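Local coordinates for protein putative drug/sodium antiporter (Escherichia coli, PDB 4Z3N) that probably works as an ion-coupled antiporter of the MATE family, carrying small molecules across the cell membrane and linked to transport of the genotoxin colibactin, at residues T152-Y155 / Y156-L159; K180-V183 / I184-S188; V435-G438 / A439-G442; S457-L460 / L461-Q465. All blocks are in the same frame, centred on the assembly; numbering follows the deposited sequence.

All four contacts are local, each lying in one helix or at its start, so none closes a long loop and none nests in or crosses another. From the N terminus, contact 1 occupies helix 149-159, beside helix 134-139. Contact 2, about 29 Å away between centres, opens helix 181-204 and meets helices 28-56, 162-177 and 209-232; both belong to the first MatE domain. Contacts 3 and 4 lie in the last two helices of a mainly helical chain. Contact 3, in helix 432-453, joins helices 250-284, 366-379 and 417-427; contact 4, at helix 458-467, joins helices 286-322, 326-358 and 382-399. Contacts 1 and 4 lie on opposite sides of the chain's centre, as do contacts 2 and 3.

Contact 1. Residues T152-Y155 / Y156-L159; sequences TEFY and YYSL
F154 and S158 meet on the more tightly packed side of this helical turn, which rests on the buried F154 and Y155. The carbonyl oxygen F154 O accepts two bonds, from S158 OG at 2.8 Å and from S158 N at 2.9 Å, and the two donors arrive from opposite faces of the carbonyl plane. Serine suits the place because its short hydroxyl, held beside its own backbone N (chi1 -67°), can reach the carbonyl four residues back. Next to it, Y155 and L159 pack one turn apart: Y155 CE2 lies 3.9 Å from L159 CD1, with the leucine branch coming in at a slant to the ring. The Y155 hydroxyl is taken up by G130 O, which suits a tyrosine whose ring is buried.

The side of E153 and Y157 is partly exposed. E153 stretches out fully, its CG opposite the backbone N (chi1 -174°), and runs alongside Y157 so that E153 OE2 accepts from Y157 OH at 2.6 Å. That donor meets the anti side of the carboxylate, whose plane is turned 50° from the ring. E153 CG also lies 3.3 Å from Y157 CE2. T152 likewise runs alongside Y156 but meets it with its methyl, CG2, 3.5 Å from Y156 CE2, while its hydroxyl bonds weakly to I148 O.

Helix 149-159 sits with F154 against I68 and V71, Y155 against V74, and T152 and Y155 against helix 134-139, while Y157 touches a bound monoolein and S158 O accepts from T161 OG1 just past the helix end.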
loop_
_atom_site.group_PDB
_atom_site.type_symbol
_atom_site.label_atom_id
_atom_site.label_comp_id
_atom_site.label_asym_id
_atom_site.label_seq_id
_atom_site.Cartn_x
_atom_site.Cartn_y
_atom_site.Cartn_z
ATOM N N THR A 152 3.999 -24.391 9.673
ATOM C CA THR A 152 4.794 -24.769 8.500
ATOM C C THR A 152 3.939 -25.092 7.277
ATOM O O THR A 152 4.325 -24.800 6.152
ATOM C CB THR A 152 5.684 -25.998 8.784
ATOM O OG1 THR A 152 6.520 -25.746 9.919
ATOM C CG2 THR A 152 6.551 -26.321 7.574
ATOM N N GLU A 153 2.787 -25.714 7.502
ATOM C CA GLU A 153 1.913 -26.123 6.409
ATOM C C GLU A 153 1.343 -24.902 5.681
ATOM O O GLU A 153 1.287 -24.835 4.450
ATOM C CB GLU A 153 0.790 -27.011 6.948
ATOM C CG GLU A 153 -0.101 -27.629 5.880
ATOM C CD GLU A 153 -1.191 -28.530 6.469
ATOM O OE1 GLU A 153 -1.380 -28.526 7.714
ATOM O OE2 GLU A 153 -1.855 -29.252 5.682
ATOM N N PHE A 154 0.936 -23.928 6.474
ATOM C CA PHE A 154 0.377 -22.698 5.970
ATOM C C PHE A 154 1.428 -21.798 5.320
ATOM O O PHE A 154 1.153 -21.110 4.335
ATOM C CB PHE A 154 -0.329 -21.992 7.122
ATOM C CG PHE A 154 -1.719 -22.531 7.390
ATOM C CD1 PHE A 154 -2.736 -22.278 6.464
ATOM C CD2 PHE A 154 -1.991 -23.265 8.551
ATOM C CE1 PHE A 154 -3.990 -22.799 6.678
ATOM C CE2 PHE A 154 -3.224 -23.779 8.834
ATOM C CZ PHE A 154 -4.247 -23.560 7.903
ATOM N N TYR A 155 2.640 -21.833 5.869
ATOM C CA TYR A 155 3.772 -21.166 5.262
ATOM C C TYR A 155 4.008 -21.716 3.850
ATOM O O TYR A 155 4.176 -20.967 2.884
ATOM C CB TYR A 155 5.017 -21.335 6.135
ATOM C CG TYR A 155 6.315 -20.863 5.486
ATOM C CD1 TYR A 155 6.674 -19.517 5.483
ATOM C CD2 TYR A 155 7.188 -21.767 4.899
ATOM C CE1 TYR A 155 7.860 -19.095 4.909
ATOM C CE2 TYR A 155 8.371 -21.351 4.320
ATOM C CZ TYR A 155 8.701 -20.017 4.329
ATOM O OH TYR A 155 9.875 -19.608 3.747
ATOM N N TYR A 156 3.997 -23.035 3.744
ATOM C CA TYR A 156 4.158 -23.731 2.480
ATOM C C TYR A 156 3.028 -23.438 1.475
ATOM O O TYR A 156 3.274 -23.222 0.297
ATOM C CB TYR A 156 4.245 -25.230 2.753
ATOM C CG TYR A 156 5.611 -25.736 3.184
ATOM C CD1 TYR A 156 6.789 -25.067 2.832
ATOM C CD2 TYR A 156 5.720 -26.910 3.921
ATOM C CE1 TYR A 156 8.032 -25.562 3.218
ATOM C CE2 TYR A 156 6.946 -27.405 4.314
ATOM C CZ TYR A 156 8.098 -26.742 3.967
ATOM O OH TYR A 156 9.299 -27.287 4.387
ATOM N N TYR A 157 1.787 -23.438 1.940
ATOM C CA TYR A 157 0.672 -23.083 1.078
ATOM C C TYR A 157 0.823 -21.633 0.603
ATOM O O TYR A 157 0.533 -21.318 -0.556
ATOM C CB TYR A 157 -0.663 -23.279 1.806
ATOM C CG TYR A 157 -0.991 -24.722 2.155
ATOM C CD1 TYR A 157 -0.513 -25.774 1.387
ATOM C CD2 TYR A 157 -1.791 -25.026 3.251
ATOM C CE1 TYR A 157 -0.822 -27.087 1.694
ATOM C CE2 TYR A 157 -2.101 -26.339 3.575
ATOM C CZ TYR A 157 -1.616 -27.367 2.790
ATOM O OH TYR A 157 -1.923 -28.681 3.113
ATOM N N SER A 158 1.281 -20.760 1.498
ATOM C CA SER A 158 1.616 -19.378 1.149
ATOM C C SER A 158 2.623 -19.265 -0.013
ATOM O O SER A 158 2.508 -18.387 -0.865
ATOM C CB SER A 158 2.188 -18.644 2.372
ATOM O OG SER A 158 1.225 -18.456 3.398
ATOM N N LEU A 159 3.622 -20.145 -0.023
ATOM C CA LEU A 159 4.610 -20.178 -1.094
ATOM C C LEU A 159 3.952 -20.564 -2.422
ATOM O O LEU A 159 4.372 -20.122 -3.493
ATOM C CB LEU A 159 5.755 -21.155 -0.765
ATOM C CG LEU A 159 6.715 -20.890 0.411
ATOM C CD1 LEU A 159 7.811 -21.962 0.475
ATOM C CD2 LEU A 159 7.349 -19.511 0.367
#

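Contact 2. Residues K180-V183 / I184-S188; sequences KIMV and IMKAS
M182 and M185 meet through their terminal methyls on one flank of the first turns of helix 181-204. M182 CE lies 3.3 Å from M185 CE, and M182 SD is 4.0 Å from the same M185 methyl. The two chains run side by side in one direction, but they differ in shape: M182 is folded at both outer torsions (chi2 -65°, chi3 -52°), which swings its methyl back toward the next turn, whereas M185 bends at its thioether alone. Methionine suits such a place, since its unbranched, flexible chain can be shaped to whatever lies beside it.

The methyl of M182 also touches K186, with M182 CE 3.8 Å from K186 CE. The lysine is extended beyond CG and crosses the methionine at a slant, so it is the aliphatic part of the chain that packs. M182 and K186 are exposed. On the buried flank, I181 CD1 and I184 CD1 stand 4.3 Å apart.

Beneath these side chains the helical backbone fixes the spacing. M185 N donates to I181 O at 2.7 Å, K186 N to M182 O at 2.8 Å and A187 N to V183 O at 2.9 Å. Further out, helix 28-56 meets I181 and M185, helix 162-177 meets V183 and I184, and helix 209-232 meets V183, K186 and A187.

The methionine, lysine and isoleucine contacts are therefore a matter of dispersion and fit. Direction comes from the main chain, with a weak bond from S188 OG to I184 O, and the lysine probably carries its charge outward on a hydrocarbon arm.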
loop_
_atom_site.group_PDB
_atom_site.type_symbol
_atom_site.label_atom_id
_atom_site.label_comp_id
_atom_site.label_asym_id
_atom_site.label_seq_id
_atom_site.Cartn_x
_atom_site.Cartn_y
_atom_site.Cartn_z
ATOM N N LYS A 180 -7.289 2.328 -17.244
ATOM C CA LYS A 180 -8.559 1.621 -17.214
ATOM C C LYS A 180 -8.800 0.969 -15.849
ATOM O O LYS A 180 -8.499 -0.206 -15.642
ATOM C CB LYS A 180 -8.557 0.560 -18.320
ATOM C CG LYS A 180 -8.170 1.105 -19.700
ATOM C CD LYS A 180 -9.220 2.113 -20.201
ATOM C CE LYS A 180 -8.696 2.998 -21.334
ATOM N NZ LYS A 180 -9.632 4.104 -21.689
ATOM N N ILE A 181 -9.471 1.698 -14.967
ATOM C CA ILE A 181 -9.582 1.258 -13.587
ATOM C C ILE A 181 -10.854 0.469 -13.349
ATOM O O ILE A 181 -10.976 -0.252 -12.361
ATOM C CB ILE A 181 -9.549 2.448 -12.620
ATOM C CG1 ILE A 181 -8.392 3.387 -12.979
ATOM C CG2 ILE A 181 -9.496 1.962 -11.158
ATOM C CD1 ILE A 181 -7.064 2.697 -13.123
ATOM N N MET A 182 -11.782 0.581 -14.288
ATOM C CA MET A 182 -13.062 -0.085 -14.187
ATOM C C MET A 182 -12.836 -1.584 -14.281
ATOM O O MET A 182 -13.532 -2.376 -13.651
ATOM C CB MET A 182 -14.007 0.405 -15.284
ATOM C CG MET A 182 -14.421 1.851 -15.109
ATOM S SD MET A 182 -15.404 2.080 -13.620
ATOM C CE MET A 182 -16.650 0.806 -13.882
ATOM N N VAL A 183 -11.832 -1.967 -15.058
ATOM C CA VAL A 183 -11.471 -3.367 -15.178
ATOM C C VAL A 183 -10.909 -3.852 -13.850
ATOM O O VAL A 183 -11.154 -4.985 -13.438
ATOM C CB VAL A 183 -10.463 -3.578 -16.307
ATOM C CG1 VAL A 183 -10.026 -5.035 -16.370
ATOM C CG2 VAL A 183 -11.084 -3.124 -17.622
ATOM N N ILE A 184 -10.178 -2.970 -13.174
ATOM C CA ILE A 184 -9.639 -3.264 -11.858
ATOM C C ILE A 184 -10.772 -3.310 -10.832
ATOM O O ILE A 184 -10.787 -4.179 -9.958
ATOM C CB ILE A 184 -8.587 -2.225 -11.433
ATOM C CG1 ILE A 184 -7.345 -2.335 -12.323
ATOM C CG2 ILE A 184 -8.215 -2.407 -9.980
ATOM C CD1 ILE A 184 -6.256 -1.337 -11.996
ATOM N N MET A 185 -11.740 -2.404 -10.956
ATOM C CA MET A 185 -12.829 -2.364 -9.987
ATOM C C MET A 185 -13.752 -3.561 -10.153
ATOM O O MET A 185 -14.255 -4.091 -9.162
ATOM C CB MET A 185 -13.650 -1.077 -10.091
ATOM C CG MET A 185 -14.708 -0.979 -8.977
ATOM S SD MET A 185 -16.081 0.167 -9.279
ATOM C CE MET A 185 -16.703 -0.470 -10.832
ATOM N N LYS A 186 -13.976 -3.970 -11.407
ATOM C CA LYS A 186 -14.828 -5.118 -11.719
ATOM C C LYS A 186 -14.139 -6.429 -11.346
ATOM O O LYS A 186 -14.764 -7.310 -10.758
ATOM C CB LYS A 186 -15.219 -5.120 -13.193
ATOM C CG LYS A 186 -16.272 -4.073 -13.548
ATOM C CD LYS A 186 -16.515 -4.022 -15.053
ATOM C CE LYS A 186 -16.995 -2.643 -15.514
ATOM N NZ LYS A 186 -16.904 -2.501 -17.004
ATOM N N ALA A 187 -12.853 -6.546 -11.662
ATOM C CA ALA A 187 -12.065 -7.680 -11.189
ATOM C C ALA A 187 -12.174 -7.806 -9.678
ATOM O O ALA A 187 -12.387 -8.897 -9.145
ATOM C CB ALA A 187 -10.615 -7.539 -11.597
ATOM N N SER A 188 -12.019 -6.685 -8.986
ATOM C CA SER A 188 -12.085 -6.679 -7.531
ATOM C C SER A 188 -13.426 -7.222 -7.012
ATOM O O SER A 188 -13.469 -8.053 -6.103
ATOM C CB SER A 188 -11.844 -5.261 -6.999
ATOM O OG SER A 188 -10.458 -5.001 -6.865
#

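Contact 3. Residues V435-G438 / A439-G442; sequences VYFG and AMSG. With OLC ((2R)-2,3-dihydroxypropyl (9Z)-octadec-9-enoate), chain B.
The carbonyl oxygen G438 O is gripped twice by S441. S441 OG donates to G438 O at 2.6 Å, in the carbonyl plane and on a lone pair, while S441 N reaches G438 O at 3.1 Å from above that plane, 61° out of it. Both come from a residue three positions on, so the helix is locally tightened in the manner of a 3-10 turn; the ordinary step from S441 N to F437 O survives as a weak bond of 3.4 Å. Serine can do this because its hydroxyl sits between backbone N and carbonyl carbon (chi1 70°) and turns back over the preceding turn.

Just before, the regular pattern holds, A439 N donating to V435 O at 2.8 Å. A439 has a methyl and nothing more, which suits a surface where a monoolein glycerol lies close: A439 CB is 3.4 Å from lipid atom C24. The oxygen of A439 accepts from S417 OG, and the same lipid is hydrogen-bonded to H413 O.

On another flank F437 and M440 run side by side, the extended methionine bringing M440 CE to 3.5 Å from F437 CD1. F437 also packs against I378 and L424 and touches another bound monoolein, and Y436 packs against Y277 and helix 366-379.

Within this largely buried contact of a helix predicted to span the membrane, the serine hydroxyl thus spends its hydrogen on the main chain, consistent with keeping polarity away from apolar surroundings, whereas the F437-M440 contact is apolar and A439 offers only a methyl to the lipid head.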
loop_
_atom_site.group_PDB
_atom_site.type_symbol
_atom_site.label_atom_id
_atom_site.label_comp_id
_atom_site.label_asym_id
_atom_site.label_seq_id
_atom_site.Cartn_x
_atom_site.Cartn_y
_atom_site.Cartn_z
ATOM N N VAL A 435 6.429 10.669 22.501
ATOM C CA VAL A 435 6.407 9.824 21.327
ATOM C C VAL A 435 5.440 10.389 20.285
ATOM O O VAL A 435 5.814 10.642 19.138
ATOM C CB VAL A 435 5.979 8.377 21.673
ATOM C CG1 VAL A 435 5.995 7.506 20.415
ATOM C CG2 VAL A 435 6.870 7.784 22.762
ATOM N N TYR A 436 4.192 10.585 20.702
ATOM C CA TYR A 436 3.151 11.097 19.829
ATOM C C TYR A 436 3.596 12.367 19.084
ATOM O O TYR A 436 3.436 12.473 17.859
ATOM C CB TYR A 436 1.895 11.390 20.629
ATOM C CG TYR A 436 1.283 10.210 21.318
ATOM C CD1 TYR A 436 1.545 8.915 20.904
ATOM C CD2 TYR A 436 0.418 10.399 22.387
ATOM C CE1 TYR A 436 0.947 7.827 21.545
ATOM C CE2 TYR A 436 -0.179 9.338 23.032
ATOM C CZ TYR A 436 0.084 8.056 22.612
ATOM O OH TYR A 436 -0.529 7.025 23.274
ATOM N N PHE A 437 4.152 13.329 19.814
ATOM C CA PHE A 437 4.550 14.571 19.177
ATOM C C PHE A 437 5.772 14.354 18.282
ATOM O O PHE A 437 5.829 14.853 17.157
ATOM C CB PHE A 437 4.832 15.666 20.211
ATOM C CG PHE A 437 3.600 16.371 20.689
ATOM C CD1 PHE A 437 2.910 17.236 19.842
ATOM C CD2 PHE A 437 3.117 16.165 21.978
ATOM C CE1 PHE A 437 1.757 17.895 20.270
ATOM C CE2 PHE A 437 1.965 16.818 22.417
ATOM C CZ PHE A 437 1.283 17.685 21.558
ATOM N N GLY A 438 6.742 13.600 18.780
ATOM C CA GLY A 438 7.969 13.408 18.048
ATOM C C GLY A 438 7.701 12.710 16.736
ATOM O O GLY A 438 8.217 13.109 15.689
ATOM N N ALA A 439 6.863 11.682 16.799
ATOM C CA ALA A 439 6.640 10.790 15.676
ATOM C C ALA A 439 5.987 11.502 14.493
ATOM O O ALA A 439 6.277 11.182 13.340
ATOM C CB ALA A 439 5.796 9.602 16.117
ATOM N N MET A 440 5.125 12.477 14.769
ATOM C CA MET A 440 4.446 13.192 13.690
ATOM C C MET A 440 5.265 14.379 13.128
ATOM O O MET A 440 4.931 14.943 12.091
ATOM C CB MET A 440 3.061 13.664 14.162
ATOM C CG MET A 440 3.053 14.846 15.114
ATOM S SD MET A 440 1.360 15.360 15.520
ATOM C CE MET A 440 1.721 16.741 16.606
ATOM N N SER A 441 6.359 14.729 13.792
ATOM C CA SER A 441 7.204 15.832 13.335
ATOM C C SER A 441 7.885 15.560 11.980
ATOM O O SER A 441 8.206 16.483 11.268
ATOM C CB SER A 441 8.268 16.168 14.404
ATOM O OG SER A 441 9.242 15.143 14.503
ATOM N N GLY A 442 8.108 14.297 11.641
ATOM C CA GLY A 442 8.607 13.936 10.329
ATOM C C GLY A 442 7.630 14.242 9.204
ATOM O O GLY A 442 8.041 14.575 8.097
HETATM C C18 OLC B . 2.026 5.643 4.916
HETATM C C10 OLC B . 0.362 10.514 12.045
HETATM C C9 OLC B . -0.298 9.344 12.163
HETATM C C17 OLC B . 1.486 6.354 6.141
HETATM C C11 OLC B . 1.789 10.560 11.532
HETATM C C8 OLC B . -1.240 9.134 13.337
HETATM C C24 OLC B . 7.717 7.585 14.217
HETATM C C16 OLC B . 2.601 7.149 6.782
HETATM C C12 OLC B . 2.326 9.177 11.191
HETATM C C7 OLC B . -1.959 7.799 13.259
HETATM C C15 OLC B . 2.067 7.967 7.951
HETATM C C13 OLC B . 3.110 9.237 9.880
HETATM C C6 OLC B . -1.044 6.666 13.681
HETATM C C14 OLC B . 3.067 7.935 9.099
HETATM C C5 OLC B . -0.315 7.011 14.963
HETATM C C4 OLC B . 0.936 6.153 15.089
HETATM C C3 OLC B . 1.734 6.187 13.801
HETATM C C2 OLC B . 3.163 5.720 14.008
HETATM C C21 OLC B . 5.958 7.710 12.455
HETATM C C1 OLC B . 4.078 6.374 12.982
HETATM C C22 OLC B . 7.449 7.781 12.736
HETATM O O19 OLC B . 3.674 6.687 11.870
HETATM O O25 OLC B . 8.833 6.734 14.382
HETATM O O23 OLC B . 8.120 6.769 12.009
HETATM O O20 OLC B . 5.371 6.776 13.346
#

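Contact 4. Residues S457-L460 / L461-Q465; sequences SPRL and LRWNQ. With CAC (cacodylate ion), chain I.
R459 lies along W463, its neighbour one turn on, with the two side chains pointing the same way and the guanidinium plane only 6° from the indole plane. The touching is done by the arginine's methylenes: R459 CG stands over a face of the five-membered ring, 3.9 Å from its centroid in a CH-pi contact, and R459 CD lies 3.4 Å from W463 CZ2. A bend at chi3 (-104°) carries the guanidinium onward from there. The L460 side chain crosses that of W463 at about a right angle, L460 CD1 being 3.9 Å from W463 CE3. Tryptophan suits the position because one broad ring can serve both partners, and K401 adds a cation-pi contact.

This is the start of helix 458-467, the last modelled helix of the chain, and it opens with a classical N-cap. S457 OG accepts from L460 N at 3.0 Å, close to straight at 162°, so a first-turn N-H that has no helical carbonyl to use is satisfied; proline follows fittingly, since it has no N-H to leave unpaired there.

R462 turns its guanidinium edge toward a cacodylate ion, probably from the crystallisation liquor. R462 NH2 donates to cacodylate O1 at 2.7 Å, a second bond from R462 NH1 being doubtful, while W463 NE1 gives a weak bond of 3.5 Å to cacodylate O2 at the indole edge. R459 NE, 3.9 Å from cacodylate O1, probably adds to the positive field round the anion. On another side, N464 ND2 binds W321 O, and L460 packs on V326, Y395 and W321.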
loop_
_atom_site.group_PDB
_atom_site.type_symbol
_atom_site.label_atom_id
_atom_site.label_comp_id
_atom_site.label_asym_id
_atom_site.label_seq_id
_atom_site.Cartn_x
_atom_site.Cartn_y
_atom_site.Cartn_z
ATOM N N SER A 457 11.538 23.772 -12.218
ATOM C CA SER A 457 12.962 23.971 -11.997
ATOM C C SER A 457 13.667 23.640 -13.296
ATOM O O SER A 457 13.113 22.917 -14.122
ATOM C CB SER A 457 13.475 23.093 -10.869
ATOM O OG SER A 457 13.548 21.744 -11.292
ATOM N N PRO A 458 14.871 24.194 -13.506
ATOM C CA PRO A 458 15.659 23.803 -14.682
ATOM C C PRO A 458 15.821 22.282 -14.785
ATOM O O PRO A 458 15.517 21.705 -15.839
ATOM C CB PRO A 458 17.008 24.475 -14.436
ATOM C CG PRO A 458 16.672 25.690 -13.609
ATOM C CD PRO A 458 15.430 25.377 -12.821
ATOM N N ARG A 459 16.216 21.645 -13.686
ATOM C CA ARG A 459 16.472 20.204 -13.664
ATOM C C ARG A 459 15.242 19.382 -14.029
ATOM O O ARG A 459 15.317 18.443 -14.840
ATOM C CB ARG A 459 16.965 19.784 -12.289
ATOM C CG ARG A 459 17.209 18.311 -12.145
ATOM C CD ARG A 459 17.150 17.944 -10.707
ATOM N NE ARG A 459 18.469 17.717 -10.131
ATOM C CZ ARG A 459 18.673 17.423 -8.850
ATOM N NH1 ARG A 459 17.643 17.332 -8.015
ATOM N NH2 ARG A 459 19.903 17.228 -8.400
ATOM N N LEU A 460 14.107 19.732 -13.430
ATOM C CA LEU A 460 12.855 19.048 -13.747
ATOM C C LEU A 460 12.513 19.135 -15.254
ATOM O O LEU A 460 12.113 18.145 -15.856
ATOM C CB LEU A 460 11.715 19.614 -12.901
ATOM C CG LEU A 460 10.449 18.841 -13.204
ATOM C CD1 LEU A 460 10.546 17.398 -12.683
ATOM C CD2 LEU A 460 9.209 19.578 -12.713
ATOM N N LEU A 461 12.698 20.316 -15.850
ATOM C CA LEU A 461 12.552 20.509 -17.301
ATOM C C LEU A 461 13.634 19.784 -18.124
ATOM O O LEU A 461 13.334 19.158 -19.130
ATOM C CB LEU A 461 12.560 21.998 -17.640
ATOM C CG LEU A 461 11.327 22.784 -17.194
ATOM C CD1 LEU A 461 11.392 24.155 -17.820
ATOM C CD2 LEU A 461 10.025 22.087 -17.574
ATOM N N ARG A 462 14.888 19.844 -17.697
ATOM C CA ARG A 462 15.887 18.997 -18.334
ATOM C C ARG A 462 15.524 17.500 -18.295
ATOM O O ARG A 462 15.727 16.797 -19.287
ATOM C CB ARG A 462 17.258 19.186 -17.702
ATOM C CG ARG A 462 18.341 18.699 -18.623
ATOM C CD ARG A 462 19.455 17.997 -17.917
ATOM N NE ARG A 462 19.789 18.591 -16.631
ATOM C CZ ARG A 462 20.155 17.864 -15.581
ATOM N NH1 ARG A 462 20.212 16.547 -15.700
ATOM N NH2 ARG A 462 20.448 18.444 -14.421
ATOM N N TRP A 463 15.006 17.019 -17.162
ATOM C CA TRP A 463 14.656 15.596 -17.017
ATOM C C TRP A 463 13.648 15.123 -18.067
ATOM O O TRP A 463 13.762 14.018 -18.605
ATOM C CB TRP A 463 14.084 15.315 -15.624
ATOM C CG TRP A 463 15.083 15.142 -14.544
ATOM C CD1 TRP A 463 16.433 15.064 -14.682
ATOM C CD2 TRP A 463 14.812 15.031 -13.149
ATOM N NE1 TRP A 463 17.025 14.909 -13.456
ATOM C CE2 TRP A 463 16.050 14.881 -12.495
ATOM C CE3 TRP A 463 13.644 15.031 -12.388
ATOM C CZ2 TRP A 463 16.151 14.734 -11.104
ATOM C CZ3 TRP A 463 13.748 14.881 -11.007
ATOM C CH2 TRP A 463 14.990 14.737 -10.383
ATOM N N ASN A 464 12.661 15.975 -18.339
ATOM C CA ASN A 464 11.667 15.736 -19.377
ATOM C C ASN A 464 12.215 15.825 -20.822
ATOM O O ASN A 464 11.777 15.082 -21.707
ATOM C CB ASN A 464 10.514 16.709 -19.203
ATOM C CG ASN A 464 9.265 16.244 -19.910
ATOM O OD1 ASN A 464 8.831 16.855 -20.886
ATOM N ND2 ASN A 464 8.698 15.132 -19.447
ATOM N N GLN A 465 13.177 16.716 -21.051
ATOM C CA GLN A 465 13.895 16.744 -22.316
ATOM C C GLN A 465 14.591 15.399 -22.588
ATOM O O GLN A 465 14.471 14.841 -23.686
ATOM C CB GLN A 465 14.911 17.892 -22.326
ATOM C CG GLN A 465 14.472 19.110 -23.134
ATOM C CD GLN A 465 15.421 20.296 -22.973
ATOM O OE1 GLN A 465 16.530 20.147 -22.444
ATOM N NE2 GLN A 465 14.982 21.484 -23.417
HETATM AS AS CAC I . 20.991 14.660 -12.867
HETATM O O1 CAC I . 20.785 16.295 -12.880
HETATM O O2 CAC I . 19.860 13.976 -11.703
HETATM C C1 CAC I . 20.665 13.885 -14.612
HETATM C C2 CAC I . 22.790 14.231 -12.320
#